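Local structure of negative regulator of ofd1 (Schizosaccharomyces pombe, 3QTM) at residues S270-S275 and A296-D301; Q304-Q307 and S311-N314. The protein is required for correct translation termination, stabilises the N-terminal transcription factor domain of Sre1 and directly inhibits ofd1. All blocks are in the same frame, centred on the assembly; numbering follows the deposited sequence.

Contact 1: S270-S275 and A296-D301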
loop_
_atom_site.group_PDB
_atom_site.type_symbol
_atom_site.label_atom_id
_atom_site.label_comp_id
_atom_site.label_asym_id
_atom_site.label_seq_id
_atom_site.Cartn_x
_atom_site.Cartn_y
_atom_site.Cartn_z
ATOM N N SER A 270 22.635 0.249 5.064
ATOM C CA SER A 270 22.144 -0.570 3.963
ATOM C C SER A 270 20.801 -0.053 3.471
ATOM O O SER A 270 20.540 0.008 2.265
ATOM C CB SER A 270 22.001 -2.029 4.381
ATOM O OG SER A 270 23.028 -2.804 3.810
ATOM N N TRP A 271 19.941 0.309 4.411
ATOM C CA TRP A 271 18.618 0.779 4.033
ATOM C C TRP A 271 18.683 2.151 3.372
ATOM O O TRP A 271 17.963 2.415 2.409
ATOM C CB TRP A 271 17.667 0.750 5.229
ATOM C CG TRP A 271 17.319 -0.646 5.592
ATOM C CD1 TRP A 271 17.633 -1.302 6.748
ATOM C CD2 TRP A 271 16.620 -1.585 4.771
ATOM N NE1 TRP A 271 17.163 -2.593 6.700
ATOM C CE2 TRP A 271 16.536 -2.792 5.497
ATOM C CE3 TRP A 271 16.051 -1.522 3.490
ATOM C CZ2 TRP A 271 15.896 -3.924 4.990
ATOM C CZ3 TRP A 271 15.426 -2.649 2.986
ATOM C CH2 TRP A 271 15.354 -3.835 3.735
ATOM N N LEU A 272 19.567 3.009 3.871
ATOM C CA LEU A 272 19.742 4.330 3.281
ATOM C C LEU A 272 20.262 4.211 1.853
ATOM O O LEU A 272 19.797 4.915 0.949
ATOM C CB LEU A 272 20.669 5.195 4.137
ATOM C CG LEU A 272 20.048 5.638 5.465
ATOM C CD1 LEU A 272 21.060 6.356 6.362
ATOM C CD2 LEU A 272 18.827 6.507 5.215
ATOM N N ASN A 273 21.201 3.294 1.639
ATOM C CA ASN A 273 21.716 3.058 0.294
ATOM C C ASN A 273 20.718 2.388 -0.659
ATOM O O ASN A 273 20.733 2.657 -1.857
ATOM C CB ASN A 273 23.029 2.273 0.345
ATOM C CG ASN A 273 24.225 3.178 0.544
ATOM O OD1 ASN A 273 24.363 4.195 -0.142
ATOM N ND2 ASN A 273 25.084 2.828 1.494
ATOM N N ASN A 274 19.870 1.507 -0.128
ATOM C CA ASN A 274 18.730 0.993 -0.886
ATOM C C ASN A 274 17.823 2.149 -1.321
ATOM O O ASN A 274 17.303 2.173 -2.440
ATOM C CB ASN A 274 17.924 0.008 -0.039
ATOM C CG ASN A 274 18.611 -1.340 0.106
ATOM O OD1 ASN A 274 19.357 -1.770 -0.777
ATOM N ND2 ASN A 274 18.354 -2.017 1.221
ATOM N N SER A 275 17.645 3.102 -0.416
ATOM C CA SER A 275 16.821 4.275 -0.683
ATOM C C SER A 275 17.422 5.066 -1.835
ATOM O O SER A 275 16.704 5.531 -2.716
ATOM C CB SER A 275 16.720 5.145 0.568
ATOM O OG SER A 275 16.086 4.434 1.611
ATOM N N ALA A 296 19.371 14.645 -1.321
ATOM C CA ALA A 296 20.157 15.369 -0.335
ATOM C C ALA A 296 19.877 14.899 1.097
ATOM O O ALA A 296 20.809 14.688 1.877
ATOM C CB ALA A 296 19.915 16.874 -0.471
ATOM N N ASP A 297 18.599 14.732 1.446
ATOM C CA ASP A 297 18.231 14.290 2.794
ATOM C C ASP A 297 18.754 12.893 3.109
ATOM O O ASP A 297 19.202 12.628 4.219
ATOM C CB ASP A 297 16.716 14.302 2.978
ATOM C CG ASP A 297 16.116 15.694 2.835
ATOM O OD1 ASP A 297 16.854 16.694 3.003
ATOM O OD2 ASP A 297 14.899 15.777 2.559
ATOM N N ILE A 298 18.672 11.995 2.135
ATOM C CA ILE A 298 19.187 10.638 2.307
ATOM C C ILE A 298 20.706 10.655 2.521
ATOM O O ILE A 298 21.233 9.972 3.397
ATOM C CB ILE A 298 18.842 9.768 1.088
ATOM C CG1 ILE A 298 17.316 9.657 0.936
ATOM C CG2 ILE A 298 19.484 8.391 1.206
ATOM C CD1 ILE A 298 16.876 9.050 -0.391
ATOM N N LYS A 299 21.408 11.446 1.717
ATOM C CA LYS A 299 22.852 11.571 1.861
ATOM C C LYS A 299 23.247 12.182 3.208
ATOM O O LYS A 299 24.243 11.784 3.808
ATOM C CB LYS A 299 23.418 12.393 0.707
ATOM C CG LYS A 299 23.275 11.710 -0.652
ATOM C CD LYS A 299 24.170 10.467 -0.769
ATOM C CE LYS A 299 24.130 9.883 -2.184
ATOM N NZ LYS A 299 25.027 8.697 -2.344
HETATM N N MSE A 300 22.459 13.143 3.682
HETATM C CA MSE A 300 22.719 13.773 4.974
HETATM C C MSE A 300 22.501 12.808 6.133
HETATM O O MSE A 300 23.205 12.870 7.134
HETATM C CB MSE A 300 21.855 15.018 5.155
HETATM C CG MSE A 300 22.357 16.228 4.393
HETATM SE SE MSE A 300 21.110 17.738 4.508
HETATM C CE MSE A 300 20.069 17.481 2.895
ATOM N N ASP A 301 21.529 11.910 5.986
ATOM C CA ASP A 301 21.342 10.813 6.935
ATOM C C ASP A 301 22.539 9.854 6.920
ATOM O O ASP A 301 22.996 9.393 7.966
ATOM C CB ASP A 301 20.058 10.043 6.615
ATOM C CG ASP A 301 18.796 10.791 7.048
ATOM O OD1 ASP A 301 18.882 11.634 7.972
ATOM O OD2 ASP A 301 17.717 10.520 6.471
HETATM O O HOH W 1 25.901 6.288 -1.142
#
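L272 reaches across to D301 from its place on helix 262-285, with CG beside its own backbone N (chi1 -71°). Its CD1 comes to rest 3.8 Å from D301 CB, and CD2 lies near the same methylene; the two side chains cross at about a right angle, and it is the aspartate's methylene that the leucine meets. The carbonyl of L272 is part of the same surface: its O sits 3.5 Å from I298 CG2, the branch that stands anti to the backbone N of the isoleucine. One step on, N273 starts off away from helix 292-305, yet its amide end comes nearer, and OD1 accepts a bond from a water 2.8 Å away. That water in turn accepts from K299 NZ, bridging the two helices over one edge, while the lysine also forms a salt bridge with E318 of helix 309-328. Segments 270-275 and 296-301 run nearly antiparallel (161°), their axes approaching to 9.8 Å, as in the helical hairpins of tetratricopeptide-like proteins. S275 ends the row with its CB 4.0 Å from I298 CD1. Its hydroxyl is turned back to its own helix, donating to W271 O over 2.9 Å; this carbonyl also takes the helical bond of S275 N, the two donors arriving from opposite faces of its plane. Y243 and T244 of helix 229-254 touch S275 as well.

Contact 2: Q304-Q307 and S311-N314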
loop_
_atom_site.group_PDB
_atom_site.type_symbol
_atom_site.label_atom_id
_atom_site.label_comp_id
_atom_site.label_asym_id
_atom_site.label_seq_id
_atom_site.Cartn_x
_atom_site.Cartn_y
_atom_site.Cartn_z
ATOM N N GLN A 304 25.441 11.536 8.710
ATOM C CA GLN A 304 25.245 11.708 10.146
ATOM C C GLN A 304 25.730 10.503 10.958
ATOM O O GLN A 304 26.224 10.649 12.078
ATOM C CB GLN A 304 23.770 11.989 10.439
ATOM C CG GLN A 304 23.419 11.996 11.913
ATOM C CD GLN A 304 21.928 12.156 12.145
ATOM O OE1 GLN A 304 21.323 13.150 11.724
ATOM N NE2 GLN A 304 21.323 11.172 12.817
ATOM N N ILE A 305 25.608 9.315 10.385
ATOM C CA ILE A 305 25.832 8.088 11.145
ATOM C C ILE A 305 27.106 7.344 10.758
ATOM O O ILE A 305 27.583 6.489 11.506
ATOM C CB ILE A 305 24.631 7.120 10.998
ATOM C CG1 ILE A 305 24.520 6.610 9.559
ATOM C CG2 ILE A 305 23.348 7.806 11.429
ATOM C CD1 ILE A 305 23.711 5.351 9.428
ATOM N N VAL A 306 27.647 7.654 9.585
ATOM C CA VAL A 306 28.800 6.914 9.080
ATOM C C VAL A 306 30.001 7.118 10.016
ATOM O O VAL A 306 30.207 8.208 10.546
ATOM C CB VAL A 306 29.137 7.308 7.629
ATOM C CG1 VAL A 306 29.844 8.651 7.587
ATOM C CG2 VAL A 306 29.968 6.216 6.952
ATOM N N GLN A 307 30.773 6.059 10.236
ATOM C CA GLN A 307 31.858 6.095 11.220
ATOM C C GLN A 307 33.205 6.461 10.603
ATOM O O GLN A 307 34.233 6.463 11.274
ATOM C CB GLN A 307 31.975 4.741 11.914
ATOM C CG GLN A 307 30.798 4.370 12.784
ATOM C CD GLN A 307 30.911 2.953 13.304
ATOM O OE1 GLN A 307 30.919 1.993 12.526
ATOM N NE2 GLN A 307 31.005 2.810 14.626
ATOM N N SER A 311 34.145 8.685 4.006
ATOM C CA SER A 311 32.787 8.485 3.533
ATOM C C SER A 311 31.904 9.680 3.891
ATOM O O SER A 311 31.140 10.171 3.059
ATOM C CB SER A 311 32.221 7.187 4.104
ATOM O OG SER A 311 32.893 6.073 3.527
ATOM N N GLN A 312 32.020 10.158 5.123
ATOM C CA GLN A 312 31.215 11.286 5.545
ATOM C C GLN A 312 31.436 12.472 4.617
ATOM O O GLN A 312 30.482 13.126 4.180
ATOM C CB GLN A 312 31.529 11.667 6.982
ATOM C CG GLN A 312 30.592 12.728 7.527
ATOM C CD GLN A 312 31.077 13.306 8.838
ATOM O OE1 GLN A 312 32.267 13.583 9.003
ATOM N NE2 GLN A 312 30.156 13.496 9.784
ATOM N N ASP A 313 32.701 12.735 4.301
ATOM C CA ASP A 313 33.048 13.795 3.357
ATOM C C ASP A 313 32.332 13.608 2.026
ATOM O O ASP A 313 31.789 14.563 1.461
ATOM C CB ASP A 313 34.564 13.836 3.111
ATOM C CG ASP A 313 35.333 14.493 4.254
ATOM O OD1 ASP A 313 34.712 14.862 5.279
ATOM O OD2 ASP A 313 36.570 14.637 4.122
ATOM N N ASN A 314 32.358 12.380 1.511
ATOM C CA ASN A 314 31.683 12.068 0.250
ATOM C C ASN A 314 30.181 12.387 0.301
ATOM O O ASN A 314 29.655 13.096 -0.565
ATOM C CB ASN A 314 31.893 10.601 -0.133
ATOM C CG ASN A 314 33.327 10.298 -0.530
ATOM O OD1 ASN A 314 34.065 11.180 -0.976
ATOM N ND2 ASN A 314 33.725 9.048 -0.372
#
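This is a small apolar contact at the surface, made where the chain leaves helix 292-305 and turns into helix 309-328, and no hydrogen bond crosses between its two segments. V306, the first residue past the helix to abandon helical backbone angles (psi 141°), carries one side of it with both methyls. CG1 lies 3.5 Å from Q312 CB and about as near to Q312 CA, so it presses on the root of the glutamine; CG2 meets S311 CB at 3.8 Å. A chi1 of 77° sets CG1 between the backbone N and carbonyl carbon of the valine, and each methyl thereby faces a different residue of the next helix. Q312 has CG anti to the backbone N (chi1 -173°), 4.1 Å from V306 CG1, and stays extended beyond it. The side chain carries on past the valine, and NE2 makes a weak hydrogen bond to A303 O. S311 offers the valine its methylene, while its OG is hydrogen-bonded to D308, just before the segment. On the far side of the turn I305 packs on A268 and S269, and Q307 on I265, setting the junction against helix 262-285.

In the fold
Helix 292-305 is common to both contacts: contact 1 joins its middle to the preceding helix 262-285, and contact 2 joins its C-terminal end to the following helix 309-328. Their centres lie about 11 Å apart, and they touch where L272 CD1 packs 4.2 Å from I305 CD1. Contact 1 is largely buried and pairs two helices side by side, with apolar groups inside. Contact 2 sits at the surface, farther from the centre of the chain, and pairs a turn with a helix through one valine. Polar groups cross the first interface through water; in the second they bond to residues adjoining its segments.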